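Local coordinates for periplasmic binding protein/LacI transcriptional regulator (Mycobacterium smegmatis, PDB 6HYH) that binds beta-D-fucofuranose and probably serves as the sugar-capturing component of a mycobacterial L-arabinofuranose ABC transporter, at residues A77-V82 and T103-D108; K116-A121 and P282-T287; G184-S189 and A210-M215; A121-E126 and A159-T164. All coordinates share one frame; numbering follows the deposited sequence.

Contact 1 (A77-V82 and T103-D108); sequences AFSPVV and TDRAVD. With GYE (beta-D-fucofuranose), chain K.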
loop_
_atom_site.group_PDB
_atom_site.type_symbol
_atom_site.label_atom_id
_atom_site.label_comp_id
_atom_site.label_asym_id
_atom_site.label_seq_id
_atom_site.Cartn_x
_atom_site.Cartn_y
_atom_site.Cartn_z
ATOM N N ALA A 77 -6.554 15.507 -10.426
ATOM C CA ALA A 77 -5.318 15.088 -9.781
ATOM C C ALA A 77 -4.973 16.069 -8.668
ATOM O O ALA A 77 -5.227 17.276 -8.782
ATOM C CB ALA A 77 -4.157 14.986 -10.789
ATOM N N PHE A 78 -4.372 15.551 -7.595
ATOM C CA PHE A 78 -3.975 16.406 -6.482
ATOM C C PHE A 78 -2.782 15.788 -5.775
ATOM O O PHE A 78 -2.349 14.674 -6.096
ATOM C CB PHE A 78 -5.127 16.642 -5.501
ATOM C CG PHE A 78 -5.538 15.411 -4.720
ATOM C CD1 PHE A 78 -5.840 14.233 -5.364
ATOM C CD2 PHE A 78 -5.676 15.456 -3.330
ATOM C CE1 PHE A 78 -6.241 13.099 -4.638
ATOM C CE2 PHE A 78 -6.078 14.329 -2.602
ATOM C CZ PHE A 78 -6.358 13.149 -3.266
ATOM N N SER A 79 -2.297 16.501 -4.761
ATOM C CA SER A 79 -1.192 16.037 -3.930
ATOM C C SER A 79 -1.606 16.241 -2.481
ATOM O O SER A 79 -1.580 17.388 -1.988
ATOM C CB SER A 79 0.069 16.817 -4.282
ATOM O OG SER A 79 0.901 17.018 -3.165
ATOM N N PRO A 80 -1.948 15.150 -1.746
ATOM C CA PRO A 80 -2.623 15.318 -0.447
ATOM C C PRO A 80 -1.738 15.867 0.660
ATOM O O PRO A 80 -0.810 15.174 1.114
ATOM C CB PRO A 80 -3.093 13.900 -0.124
ATOM C CG PRO A 80 -2.157 13.032 -0.853
ATOM C CD PRO A 80 -1.914 13.734 -2.151
ATOM N N VAL A 81 -2.050 17.094 1.115
ATOM C CA VAL A 81 -1.344 17.758 2.217
ATOM C C VAL A 81 -0.920 16.740 3.256
ATOM O O VAL A 81 0.233 16.720 3.700
ATOM C CB VAL A 81 -2.215 18.819 2.917
ATOM C CG1 VAL A 81 -1.366 19.807 3.631
ATOM C CG2 VAL A 81 -3.119 19.485 1.939
ATOM N N VAL A 82 -1.855 15.873 3.632
ATOM C CA VAL A 82 -1.656 14.866 4.662
ATOM C C VAL A 82 -2.348 13.595 4.205
ATOM O O VAL A 82 -3.153 13.590 3.273
ATOM C CB VAL A 82 -2.259 15.313 6.018
ATOM C CG1 VAL A 82 -1.919 16.752 6.325
ATOM C CG2 VAL A 82 -3.787 15.143 5.980
ATOM N N THR A 103 -0.460 12.492 -7.019
ATOM C CA THR A 103 0.881 12.980 -7.304
ATOM C C THR A 103 1.597 13.289 -5.988
ATOM O O THR A 103 0.979 13.815 -5.044
ATOM C CB THR A 103 0.840 14.221 -8.214
ATOM O OG1 THR A 103 0.179 15.292 -7.528
ATOM C CG2 THR A 103 0.095 13.931 -9.477
ATOM N N ASP A 104 2.872 12.853 -5.915
ATOM C CA ASP A 104 3.930 13.095 -4.919
ATOM C C ASP A 104 3.568 12.540 -3.538
ATOM O O ASP A 104 4.328 11.722 -3.014
ATOM C CB ASP A 104 4.418 14.567 -4.854
ATOM C CG ASP A 104 3.673 15.432 -3.867
ATOM O OD1 ASP A 104 2.475 15.180 -3.636
ATOM O OD2 ASP A 104 4.311 16.344 -3.276
ATOM N N ARG A 105 2.426 12.908 -2.951
ATOM C CA ARG A 105 2.093 12.509 -1.583
ATOM C C ARG A 105 0.985 11.453 -1.577
ATOM O O ARG A 105 0.058 11.505 -2.389
ATOM C CB ARG A 105 1.654 13.723 -0.746
ATOM C CG ARG A 105 2.774 14.695 -0.459
ATOM C CD ARG A 105 2.400 15.708 0.606
ATOM N NE ARG A 105 3.421 16.761 0.695
ATOM C CZ ARG A 105 3.344 17.832 1.483
ATOM N NH1 ARG A 105 2.296 18.014 2.269
ATOM N NH2 ARG A 105 4.318 18.732 1.494
ATOM N N ALA A 106 1.072 10.501 -0.648
ATOM C CA ALA A 106 0.082 9.436 -0.571
ATOM C C ALA A 106 -1.145 9.852 0.245
ATOM O O ALA A 106 -1.117 10.813 1.021
ATOM C CB ALA A 106 0.696 8.181 0.042
ATOM N N VAL A 107 -2.238 9.104 0.048
ATOM C CA VAL A 107 -3.437 9.188 0.883
ATOM C C VAL A 107 -3.550 7.885 1.653
ATOM O O VAL A 107 -3.115 6.834 1.174
ATOM C CB VAL A 107 -4.741 9.405 0.078
ATOM C CG1 VAL A 107 -4.596 10.540 -0.926
ATOM C CG2 VAL A 107 -5.163 8.110 -0.605
ATOM N N ASP A 108 -4.130 7.941 2.846
ATOM C CA ASP A 108 -4.325 6.740 3.658
ATOM C C ASP A 108 -5.822 6.468 3.665
ATOM O O ASP A 108 -6.563 6.931 4.541
ATOM C CB ASP A 108 -3.747 6.855 5.055
ATOM C CG ASP A 108 -3.076 5.565 5.494
ATOM O OD1 ASP A 108 -3.722 4.494 5.378
ATOM O OD2 ASP A 108 -1.883 5.612 5.878
HETATM O O3 GYE K . 10.036 17.543 0.010
HETATM C C2 GYE K . 8.839 19.683 0.333
HETATM C C1 GYE K . 7.413 20.104 -0.024
HETATM O O5 GYE K . 5.806 16.399 -0.830
HETATM C C6 GYE K . 8.061 15.561 -1.359
HETATM O O4 GYE K . 6.710 18.874 -0.242
HETATM C C5 GYE K . 7.131 16.755 -1.252
HETATM C C4 GYE K . 7.619 17.764 -0.235
HETATM C C3 GYE K . 8.989 18.386 -0.465
HETATM O O1 GYE K . 6.765 20.852 0.967
HETATM O O2 GYE K . 9.844 20.602 -0.073
#

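Contact 2 (K116-A121 and P282-T287); sequences KTFIGA and PERVVT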
loop_
_atom_site.group_PDB
_atom_site.type_symbol
_atom_site.label_atom_id
_atom_site.label_comp_id
_atom_site.label_asym_id
_atom_site.label_seq_id
_atom_site.Cartn_x
_atom_site.Cartn_y
_atom_site.Cartn_z
ATOM N N LYS A 116 -6.462 6.066 -9.845
ATOM C CA LYS A 116 -6.009 5.194 -10.928
ATOM C C LYS A 116 -4.501 5.010 -10.970
ATOM O O LYS A 116 -4.028 4.074 -11.621
ATOM C CB LYS A 116 -6.464 5.736 -12.301
ATOM C CG LYS A 116 -7.977 5.697 -12.601
ATOM C CD LYS A 116 -8.443 4.342 -13.119
ATOM C CE LYS A 116 -9.867 4.400 -13.667
ATOM N NZ LYS A 116 -10.391 3.059 -14.074
ATOM N N THR A 117 -3.736 5.861 -10.304
ATOM C CA THR A 117 -2.291 5.677 -10.286
ATOM C C THR A 117 -1.712 6.759 -9.395
ATOM O O THR A 117 -2.372 7.762 -9.103
ATOM C CB THR A 117 -1.655 5.749 -11.695
ATOM O OG1 THR A 117 -0.273 5.369 -11.630
ATOM C CG2 THR A 117 -1.694 7.156 -12.232
ATOM N N PHE A 118 -0.476 6.528 -8.951
ATOM C CA PHE A 118 0.191 7.420 -8.010
ATOM C C PHE A 118 1.639 7.596 -8.447
ATOM O O PHE A 118 2.414 6.631 -8.464
ATOM C CB PHE A 118 0.086 6.866 -6.590
ATOM C CG PHE A 118 0.800 7.682 -5.577
ATOM C CD1 PHE A 118 0.842 9.062 -5.693
ATOM C CD2 PHE A 118 1.422 7.077 -4.495
ATOM C CE1 PHE A 118 1.519 9.829 -4.754
ATOM C CE2 PHE A 118 2.087 7.819 -3.552
ATOM C CZ PHE A 118 2.139 9.205 -3.668
ATOM N N ILE A 119 2.004 8.831 -8.795
ATOM C CA ILE A 119 3.310 9.152 -9.361
ATOM C C ILE A 119 4.027 10.041 -8.367
ATOM O O ILE A 119 3.598 11.176 -8.110
ATOM C CB ILE A 119 3.224 9.840 -10.729
ATOM C CG1 ILE A 119 4.650 10.105 -11.244
ATOM C CG2 ILE A 119 2.415 11.137 -10.640
ATOM C CD1 ILE A 119 4.732 10.580 -12.699
ATOM N N GLY A 120 5.121 9.532 -7.818
ATOM C CA GLY A 120 5.832 10.270 -6.793
ATOM C C GLY A 120 7.172 9.614 -6.579
ATOM O O GLY A 120 7.544 8.672 -7.285
ATOM N N ALA A 121 7.905 10.154 -5.607
ATOM C CA ALA A 121 9.228 9.689 -5.220
ATOM C C ALA A 121 9.100 8.675 -4.090
ATOM O O ALA A 121 8.034 8.520 -3.485
ATOM C CB ALA A 121 10.091 10.875 -4.784
ATOM N N PRO A 282 0.176 1.866 -15.190
ATOM C CA PRO A 282 0.692 1.150 -14.020
ATOM C C PRO A 282 0.214 1.829 -12.753
ATOM O O PRO A 282 -0.028 3.036 -12.730
ATOM C CB PRO A 282 2.214 1.265 -14.170
ATOM C CG PRO A 282 2.415 2.509 -14.945
ATOM C CD PRO A 282 1.261 2.530 -15.935
ATOM N N GLU A 283 0.140 1.048 -11.675
ATOM C CA GLU A 283 -0.512 1.541 -10.474
ATOM C C GLU A 283 0.392 2.463 -9.661
ATOM O O GLU A 283 -0.103 3.433 -9.066
ATOM C CB GLU A 283 -0.997 0.353 -9.648
ATOM C CG GLU A 283 -2.223 -0.306 -10.252
ATOM C CD GLU A 283 -2.852 -1.322 -9.330
ATOM O OE1 GLU A 283 -2.173 -1.728 -8.371
ATOM O OE2 GLU A 283 -4.020 -1.711 -9.559
ATOM N N ARG A 284 1.715 2.247 -9.659
ATOM C CA ARG A 284 2.564 3.314 -9.145
ATOM C C ARG A 284 3.686 3.645 -10.110
ATOM O O ARG A 284 4.260 2.759 -10.747
ATOM C CB ARG A 284 3.179 3.029 -7.782
ATOM C CG ARG A 284 3.497 4.374 -7.178
ATOM C CD ARG A 284 4.217 4.435 -5.878
ATOM N NE ARG A 284 4.586 5.843 -5.680
ATOM C CZ ARG A 284 5.578 6.256 -4.904
ATOM N NH1 ARG A 284 6.305 5.359 -4.236
ATOM N NH2 ARG A 284 5.851 7.561 -4.800
ATOM N N VAL A 285 4.006 4.930 -10.192
ATOM C CA VAL A 285 5.128 5.426 -10.974
ATOM C C VAL A 285 6.077 6.099 -10.003
ATOM O O VAL A 285 5.681 7.045 -9.308
ATOM C CB VAL A 285 4.661 6.404 -12.055
ATOM C CG1 VAL A 285 5.834 6.902 -12.861
ATOM C CG2 VAL A 285 3.645 5.721 -12.920
ATOM N N VAL A 286 7.309 5.597 -9.921
ATOM C CA VAL A 286 8.299 6.079 -8.965
ATOM C C VAL A 286 9.339 6.902 -9.716
ATOM O O VAL A 286 9.877 6.447 -10.738
ATOM C CB VAL A 286 8.979 4.923 -8.216
ATOM C CG1 VAL A 286 9.870 5.488 -7.164
ATOM C CG2 VAL A 286 7.948 3.968 -7.602
ATOM N N THR A 287 9.599 8.133 -9.229
ATOM C CA THR A 287 10.546 9.088 -9.799
ATOM C C THR A 287 11.926 8.899 -9.174
ATOM O O THR A 287 12.030 8.713 -7.953
ATOM C CB THR A 287 10.066 10.514 -9.580
ATOM O OG1 THR A 287 10.173 10.863 -8.189
ATOM C CG2 THR A 287 8.620 10.625 -10.008
#

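Contact 3 (G184-S189 and A210-M215); sequences GDFTRS and AQNDDM. With GYE (beta-D-fucofuranose), chain K.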
loop_
_atom_site.group_PDB
_atom_site.type_symbol
_atom_site.label_atom_id
_atom_site.label_comp_id
_atom_site.label_asym_id
_atom_site.label_seq_id
_atom_site.Cartn_x
_atom_site.Cartn_y
_atom_site.Cartn_z
ATOM N N GLY A 184 8.815 21.618 11.356
ATOM C CA GLY A 184 9.111 22.957 10.887
ATOM C C GLY A 184 8.301 23.307 9.643
ATOM O O GLY A 184 8.550 24.331 8.981
ATOM N N ASP A 185 7.296 22.476 9.343
ATOM C CA ASP A 185 6.299 22.734 8.296
ATOM C C ASP A 185 6.891 22.916 6.907
ATOM O O ASP A 185 6.289 23.578 6.055
ATOM C CB ASP A 185 5.471 23.966 8.632
ATOM C CG ASP A 185 4.200 23.621 9.308
ATOM O OD1 ASP A 185 3.397 22.860 8.707
ATOM O OD2 ASP A 185 4.038 24.085 10.457
ATOM N N PHE A 186 8.016 22.265 6.634
ATOM C CA PHE A 186 8.643 22.318 5.306
ATOM C C PHE A 186 8.898 23.761 4.848
ATOM O O PHE A 186 8.872 24.057 3.642
ATOM C CB PHE A 186 7.767 21.592 4.269
ATOM C CG PHE A 186 7.880 20.114 4.301
ATOM C CD1 PHE A 186 9.104 19.489 4.490
ATOM C CD2 PHE A 186 6.753 19.324 4.123
ATOM C CE1 PHE A 186 9.189 18.061 4.497
ATOM C CE2 PHE A 186 6.836 17.928 4.128
ATOM C CZ PHE A 186 8.055 17.298 4.326
ATOM N N THR A 187 9.209 24.669 5.774
ATOM C CA THR A 187 9.377 26.059 5.390
ATOM C C THR A 187 10.732 26.531 5.887
ATOM O O THR A 187 11.314 25.950 6.813
ATOM C CB THR A 187 8.240 26.966 5.912
ATOM O OG1 THR A 187 8.403 27.266 7.310
ATOM C CG2 THR A 187 6.914 26.324 5.695
ATOM N N ARG A 188 11.257 27.567 5.235
ATOM C CA ARG A 188 12.467 28.190 5.751
ATOM C C ARG A 188 12.267 28.736 7.164
ATOM O O ARG A 188 13.030 28.417 8.083
ATOM C CB ARG A 188 12.923 29.308 4.825
ATOM C CG ARG A 188 13.858 28.861 3.775
ATOM C CD ARG A 188 14.111 30.009 2.848
ATOM N NE ARG A 188 14.457 29.537 1.510
ATOM C CZ ARG A 188 15.565 29.892 0.874
ATOM N NH1 ARG A 188 16.407 30.737 1.474
ATOM N NH2 ARG A 188 15.816 29.418 -0.350
ATOM N N SER A 189 11.275 29.607 7.345
ATOM C CA SER A 189 11.057 30.195 8.661
ATOM C C SER A 189 10.844 29.121 9.717
ATOM O O SER A 189 11.314 29.252 10.848
ATOM C CB SER A 189 9.871 31.127 8.604
ATOM O OG SER A 189 8.807 30.419 8.012
ATOM N N ALA A 210 17.559 17.779 7.701
ATOM C CA ALA A 210 16.482 18.667 7.284
ATOM C C ALA A 210 15.601 17.940 6.264
ATOM O O ALA A 210 16.011 17.721 5.103
ATOM C CB ALA A 210 17.052 19.961 6.710
ATOM N N GLN A 211 14.356 17.652 6.677
ATOM C CA GLN A 211 13.472 16.823 5.862
ATOM C C GLN A 211 13.160 17.463 4.527
ATOM O O GLN A 211 12.822 16.744 3.573
ATOM C CB GLN A 211 12.176 16.492 6.611
ATOM C CG GLN A 211 12.389 15.490 7.736
ATOM C CD GLN A 211 11.107 14.914 8.206
ATOM O OE1 GLN A 211 10.047 15.223 7.659
ATOM N NE2 GLN A 211 11.177 14.057 9.221
ATOM N N ASN A 212 13.227 18.789 4.430
ATOM C CA ASN A 212 13.320 19.421 3.131
ATOM C C ASN A 212 14.395 20.483 3.234
ATOM O O ASN A 212 14.635 21.028 4.320
ATOM C CB ASN A 212 11.960 19.964 2.630
ATOM C CG ASN A 212 11.565 21.312 3.224
ATOM O OD1 ASN A 212 12.020 21.722 4.294
ATOM N ND2 ASN A 212 10.697 22.027 2.494
ATOM N N ASP A 213 15.104 20.732 2.127
ATOM C CA ASP A 213 16.264 21.578 2.334
ATOM C C ASP A 213 15.885 23.038 2.520
ATOM O O ASP A 213 16.736 23.834 2.925
ATOM C CB ASP A 213 17.325 21.330 1.237
ATOM C CG ASP A 213 16.836 21.562 -0.159
ATOM O OD1 ASP A 213 15.936 22.417 -0.297
ATOM O OD2 ASP A 213 17.368 20.900 -1.103
ATOM N N ASP A 214 14.614 23.397 2.346
ATOM C CA ASP A 214 14.171 24.723 2.773
ATOM C C ASP A 214 14.324 24.898 4.283
ATOM O O ASP A 214 14.853 25.916 4.766
ATOM C CB ASP A 214 12.725 24.931 2.344
ATOM C CG ASP A 214 12.623 25.498 0.952
ATOM O OD1 ASP A 214 13.039 26.656 0.759
ATOM O OD2 ASP A 214 12.170 24.769 0.041
ATOM N N MET A 215 13.859 23.917 5.055
ATOM C CA MET A 215 14.078 24.010 6.497
ATOM C C MET A 215 15.571 24.029 6.838
ATOM O O MET A 215 15.978 24.716 7.775
ATOM C CB MET A 215 13.337 22.878 7.206
ATOM C CG MET A 215 11.827 22.921 6.943
ATOM S SD MET A 215 10.898 21.728 7.952
ATOM C CE MET A 215 11.772 20.196 7.634
HETATM O O3 GYE K . 10.036 17.543 0.010
HETATM C C2 GYE K . 8.839 19.683 0.333
HETATM C C1 GYE K . 7.413 20.104 -0.024
HETATM O O5 GYE K . 5.806 16.399 -0.830
HETATM C C6 GYE K . 8.061 15.561 -1.359
HETATM O O4 GYE K . 6.710 18.874 -0.242
HETATM C C5 GYE K . 7.131 16.755 -1.252
HETATM C C4 GYE K . 7.619 17.764 -0.235
HETATM C C3 GYE K . 8.989 18.386 -0.465
HETATM O O1 GYE K . 6.765 20.852 0.967
HETATM O O2 GYE K . 9.844 20.602 -0.073
#

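Contact 4 (A121-E126 and A159-T164); sequences ADFIEE and AIDRKT. With ZN (zinc ion), chain N; ZN (zinc ion), chain F; GYE (beta-D-fucofuranose), chain K.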
loop_
_atom_site.group_PDB
_atom_site.type_symbol
_atom_site.label_atom_id
_atom_site.label_comp_id
_atom_site.label_asym_id
_atom_site.label_seq_id
_atom_site.Cartn_x
_atom_site.Cartn_y
_atom_site.Cartn_z
ATOM N N ALA A 121 7.905 10.154 -5.607
ATOM C CA ALA A 121 9.228 9.689 -5.220
ATOM C C ALA A 121 9.100 8.675 -4.090
ATOM O O ALA A 121 8.034 8.520 -3.485
ATOM C CB ALA A 121 10.091 10.875 -4.784
ATOM N N ASP A 122 10.203 7.981 -3.789
ATOM C CA ASP A 122 10.220 7.029 -2.675
ATOM C C ASP A 122 10.823 7.719 -1.463
ATOM O O ASP A 122 12.027 7.631 -1.212
ATOM C CB ASP A 122 10.996 5.768 -3.032
ATOM C CG ASP A 122 11.026 4.760 -1.883
ATOM O OD1 ASP A 122 10.608 5.145 -0.752
ATOM O OD2 ASP A 122 11.433 3.585 -2.123
ATOM N N PHE A 123 9.948 8.331 -0.650
ATOM C CA PHE A 123 10.381 9.159 0.479
ATOM C C PHE A 123 11.135 8.365 1.541
ATOM O O PHE A 123 12.078 8.887 2.168
ATOM C CB PHE A 123 9.167 9.805 1.106
ATOM C CG PHE A 123 8.382 10.613 0.153
ATOM C CD1 PHE A 123 9.015 11.578 -0.610
ATOM C CD2 PHE A 123 7.017 10.439 0.039
ATOM C CE1 PHE A 123 8.308 12.353 -1.494
ATOM C CE2 PHE A 123 6.290 11.203 -0.830
ATOM C CZ PHE A 123 6.940 12.175 -1.607
ATOM N N ILE A 124 10.698 7.131 1.817
ATOM C CA ILE A 124 11.407 6.334 2.816
ATOM C C ILE A 124 12.872 6.227 2.438
ATOM O O ILE A 124 13.760 6.431 3.272
ATOM C CB ILE A 124 10.786 4.934 2.967
ATOM C CG1 ILE A 124 9.345 5.015 3.440
ATOM C CG2 ILE A 124 11.644 4.099 3.901
ATOM C CD1 ILE A 124 8.659 3.678 3.308
ATOM N N GLU A 125 13.143 5.930 1.161
ATOM C CA GLU A 125 14.512 5.685 0.734
ATOM C C GLU A 125 15.330 6.961 0.730
ATOM O O GLU A 125 16.544 6.912 0.977
ATOM C CB GLU A 125 14.522 5.058 -0.658
ATOM C CG GLU A 125 15.897 4.995 -1.314
ATOM C CD GLU A 125 16.789 3.909 -0.759
ATOM O OE1 GLU A 125 16.405 3.316 0.265
ATOM O OE2 GLU A 125 17.839 3.623 -1.387
ATOM N N GLU A 126 14.689 8.113 0.493
ATOM C CA GLU A 126 15.395 9.385 0.633
ATOM C C GLU A 126 15.879 9.556 2.067
ATOM O O GLU A 126 17.063 9.865 2.315
ATOM C CB GLU A 126 14.492 10.552 0.215
ATOM C CG GLU A 126 14.036 10.559 -1.249
ATOM C CD GLU A 126 12.927 11.620 -1.515
ATOM O OE1 GLU A 126 12.491 12.280 -0.531
ATOM O OE2 GLU A 126 12.494 11.795 -2.693
ATOM N N ALA A 159 7.027 13.598 5.217
ATOM C CA ALA A 159 7.601 13.765 6.551
ATOM C C ALA A 159 7.652 12.438 7.300
ATOM O O ALA A 159 8.704 12.047 7.828
ATOM C CB ALA A 159 6.799 14.790 7.339
ATOM N N ILE A 160 6.528 11.715 7.318
ATOM C CA ILE A 160 6.439 10.448 8.047
ATOM C C ILE A 160 7.429 9.434 7.479
ATOM O O ILE A 160 8.181 8.772 8.220
ATOM C CB ILE A 160 4.989 9.927 8.004
ATOM C CG1 ILE A 160 4.065 10.861 8.791
ATOM C CG2 ILE A 160 4.907 8.514 8.516
ATOM C CD1 ILE A 160 2.622 10.776 8.404
ATOM N N ASP A 161 7.451 9.309 6.147
ATOM C CA ASP A 161 8.348 8.354 5.508
ATOM C C ASP A 161 9.807 8.743 5.697
ATOM O O ASP A 161 10.653 7.884 5.957
ATOM C CB ASP A 161 8.022 8.256 4.021
ATOM C CG ASP A 161 6.826 7.375 3.760
ATOM O OD1 ASP A 161 6.737 6.329 4.435
ATOM O OD2 ASP A 161 5.966 7.722 2.910
ATOM N N ARG A 162 10.130 10.028 5.551
ATOM C CA ARG A 162 11.524 10.425 5.654
ATOM C C ARG A 162 12.039 10.213 7.066
ATOM O O ARG A 162 13.153 9.697 7.244
ATOM C CB ARG A 162 11.678 11.882 5.218
ATOM C CG ARG A 162 11.490 12.079 3.732
ATOM C CD ARG A 162 11.813 13.504 3.282
ATOM N NE ARG A 162 11.495 13.689 1.865
ATOM C CZ ARG A 162 11.107 14.850 1.335
ATOM N NH1 ARG A 162 10.979 15.939 2.098
ATOM N NH2 ARG A 162 10.830 14.929 0.043
ATOM N N LYS A 163 11.248 10.614 8.080
ATOM C CA LYS A 163 11.516 10.208 9.463
ATOM C C LYS A 163 11.863 8.722 9.572
ATOM O O LYS A 163 12.911 8.367 10.133
ATOM C CB LYS A 163 10.344 10.563 10.371
ATOM C CG LYS A 163 10.718 10.594 11.858
ATOM C CD LYS A 163 9.547 11.058 12.708
ATOM C CE LYS A 163 9.826 10.915 14.194
ATOM N NZ LYS A 163 8.719 11.573 14.947
ATOM N N THR A 164 10.969 7.831 9.093
ATOM C CA THR A 164 11.216 6.387 9.221
ATOM C C THR A 164 12.541 5.993 8.579
ATOM O O THR A 164 13.358 5.283 9.177
ATOM C CB THR A 164 10.086 5.585 8.573
ATOM O OG1 THR A 164 8.835 5.958 9.162
ATOM C CG2 THR A 164 10.314 4.070 8.749
HETATM ZN ZN ZN N . 19.290 2.718 -0.257
HETATM ZN ZN ZN F . 4.513 6.388 1.645
HETATM O O3 GYE K . 10.036 17.543 0.010
HETATM C C2 GYE K . 8.839 19.683 0.333
HETATM C C1 GYE K . 7.413 20.104 -0.024
HETATM O O5 GYE K . 5.806 16.399 -0.830
HETATM C C6 GYE K . 8.061 15.561 -1.359
HETATM O O4 GYE K . 6.710 18.874 -0.242
HETATM C C5 GYE K . 7.131 16.755 -1.252
HETATM C C4 GYE K . 7.619 17.764 -0.235
HETATM C C3 GYE K . 8.989 18.386 -0.465
HETATM O O1 GYE K . 6.765 20.852 0.967
HETATM O O2 GYE K . 9.844 20.602 -0.073
HETATM O O HOH W 1 20.596 3.696 1.219
#

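Contact 1 (A77-V82 and T103-D108)
The guanidinium of Arg-105 takes Val-81 O and the sugar's O5 at its edge, while the Phe-78 ring carries Pro-80 CD above one face, toward the rim, and meets Val-107 CG1 obliquely at CZ. NH1 of Arg-105 donates to Val-81 O at 2.8 Å, with the carbonyl 15° out of the guanidinium plane. With the chain extended from CG, Arg-105 NE reaches the fucofuranose hydroxyl O5 in an almost straight bond (2.9 Å, 175°), and Arg-105 NH2 reaches the ring oxygen O4 at 3.0 Å. The sugar's O5 in turn donates to Asp-104 OD2 at 2.9 Å, an oxygen that also pairs with Arg-31. The other carboxylate oxygen, OD1, accepts from Ser-79 OG in a bond modelled as very short. These loops leave the carboxyl ends of parallel strands 75-78 and 100-103, joined through helix 87-96 in a beta-alpha-beta crossover; the second, 103-108, lines the sugar cleft from the N-terminal lobe of a type I periplasmic binding protein, braced by the first. Where the strands still pair, Thr-103 N donates to Phe-78 O at 3.0 Å, and Thr-103 OG1 adds a weak bond to the same oxygen. Beyond them, Pro-80 CG packs against Val-107 CG1 at 3.5 Å.

Contact 2 (K116-A121 and P282-T287)
Backbone hydrogen bonds join Phe-118 and Gly-120 to strand 284-287 in parallel register. Phe-118 N donates to Glu-283 O, Gly-120 N to Val-285 O at 3.0 Å, and Thr-287 N to Gly-120 O at 2.9 Å. At the start of the pair Thr-117 OG1 donates to Pro-282 O at 2.6 Å, within the carbonyl plane; its position anti to the backbone N (chi1 -172°) turns the hydroxyl toward segment 282-287.

A cation-pi stack occupies one face of the sheet. Phe-118 and the extended Arg-284 run side by side in the same direction, ring and guanidinium nearly parallel with centres 4.7 Å apart. The end of Arg-284 is anchored by NH2, which donates to Ala-121 O at 2.7 Å; the oxygen lies in the guanidinium plane, but the donor stands above the plane of the carbonyl.

On the other face Ile-119 CG1 rests against Val-285 CG1 at 3.8 Å. Glu-283 and Arg-284 together face His-318 of the C-terminal hexahistidine tag, forming a classic beta bulge. Strand 284-287, reached after the chain has passed through most of the other lobe, thus extends the parallel sheet of the N-terminal lobe, as in type I periplasmic binding proteins.

Contact 3 (G184-S189 and A210-M215)
Asn-212 has CG between its backbone N and carbonyl carbon (chi1 80°), and Phe-186 has its ring opposite the carbonyl carbon (chi1 -79°), which sets the amide beside the ring. Phe-186 CD1 lies 3.3 Å from Asn-212 CG, amide and ring planes are 53° apart, and OD1 sits at the ring edge, in its plane. Three bonds fix the rotation of this amide. Asn-212 ND2 donates to Phe-186 O at 3.0 Å, from well above the carbonyl plane. A second bond runs from Asn-212 ND2 to the fucofuranose hydroxyl O2 at 3.1 Å. Asn-212 OD1 accepts from Met-215 N at 3.0 Å, so that the side chain acts as the N-cap of helix 213-226. Fucofuranose C2 lies over one face of the Phe-186 ring, toward the rim.

Met-215 SD lies 3.2 Å from Phe-186 N, and the bend at chi3 places its methyl CE, 4.2 Å from Phe-186 CD1. Farther along, Arg-188 NE forms a long salt bridge of 3.3 Å with Asp-214 OD1. Arg-188 NH2 has a second acid, Asp-244, and Asp-214 OD2 accepts from Gly-29 N across the cleft. The two turns, each leading from a strand into a helix N terminus, form part of the C-terminal lobe's wall of the sugar pocket in the periplasmic binding protein fold.

Contact 4 (A121-E126 and A159-T164)
Phe-123, Ile-124 and Glu-126, in the first turn of helix 123-137, pack on Asp-161 and Arg-162 of helix 157-170, a helix-to-helix contact of the C-terminal lobe that borders the sugar cleft just after the chain crosses from the N-terminal lobe. The backbones come closest at Ile-124 and Asp-161, where Ile-124 CA makes a CH...O contact with Asp-161 O. Phe-123 CB touches Asp-161 CB at 3.5 Å, and Ile-124 CG1 crosses the Asp-161 side chain at an angle and touches OD1.

Arg-162, extended from CG to NE, runs past Phe-123 with its guanidinium nearly perpendicular to the ring (83°). Arg-162 NE makes a salt bridge to Glu-126 OE1 at 3.0 Å, met nearly along the C-O direction, and NH2 adds a weak bond to the same oxygen. At the far end Arg-162 NH1 and NH2 both donate to fucofuranose O3, at 2.8 and 2.7 Å, with the hydroxyl in the guanidinium plane. The Phe-123 ring meets the sugar's methyl C6, while Ala-121 O stands over the centre of one ring face.

Asp-161 OD2 also binds a zinc ion at 2.3 Å, with Asp-157 completing the protein side of that site; away from the contact, Glu-125 OE2 binds another at 2.0 Å together with His-317 and His-319 of a third subunit's tag. Asp-122 OD1 caps Glu-125 N. Glu-126 is thus a second-shell residue: its carboxylate probably offsets the charge of Arg-162 and helps to position the guanidinium for O3, which serves as the acceptor of two N-H groups.

From the N terminus, contact 1 closes first, around a short loop that holds helix 87-96, tying neighbouring strand ends of the N-terminal lobe. Contact 2 then opens at strand 117-121 and closes only at strand 284-287, so its long loop contains much of the C-terminal lobe. Nested within it, one after the other, are contact 4, which shares Ala-121 with contact 2 and joins two helices, and contact 3, which joins two strand-to-helix turns. Contacts 1 and 2 belong to the same sheet and touch through Asp-104 N and Ile-119 O, a probable hydrogen bond. Contacts 1, 3 and 4 converge on the fucofuranose from both lobes.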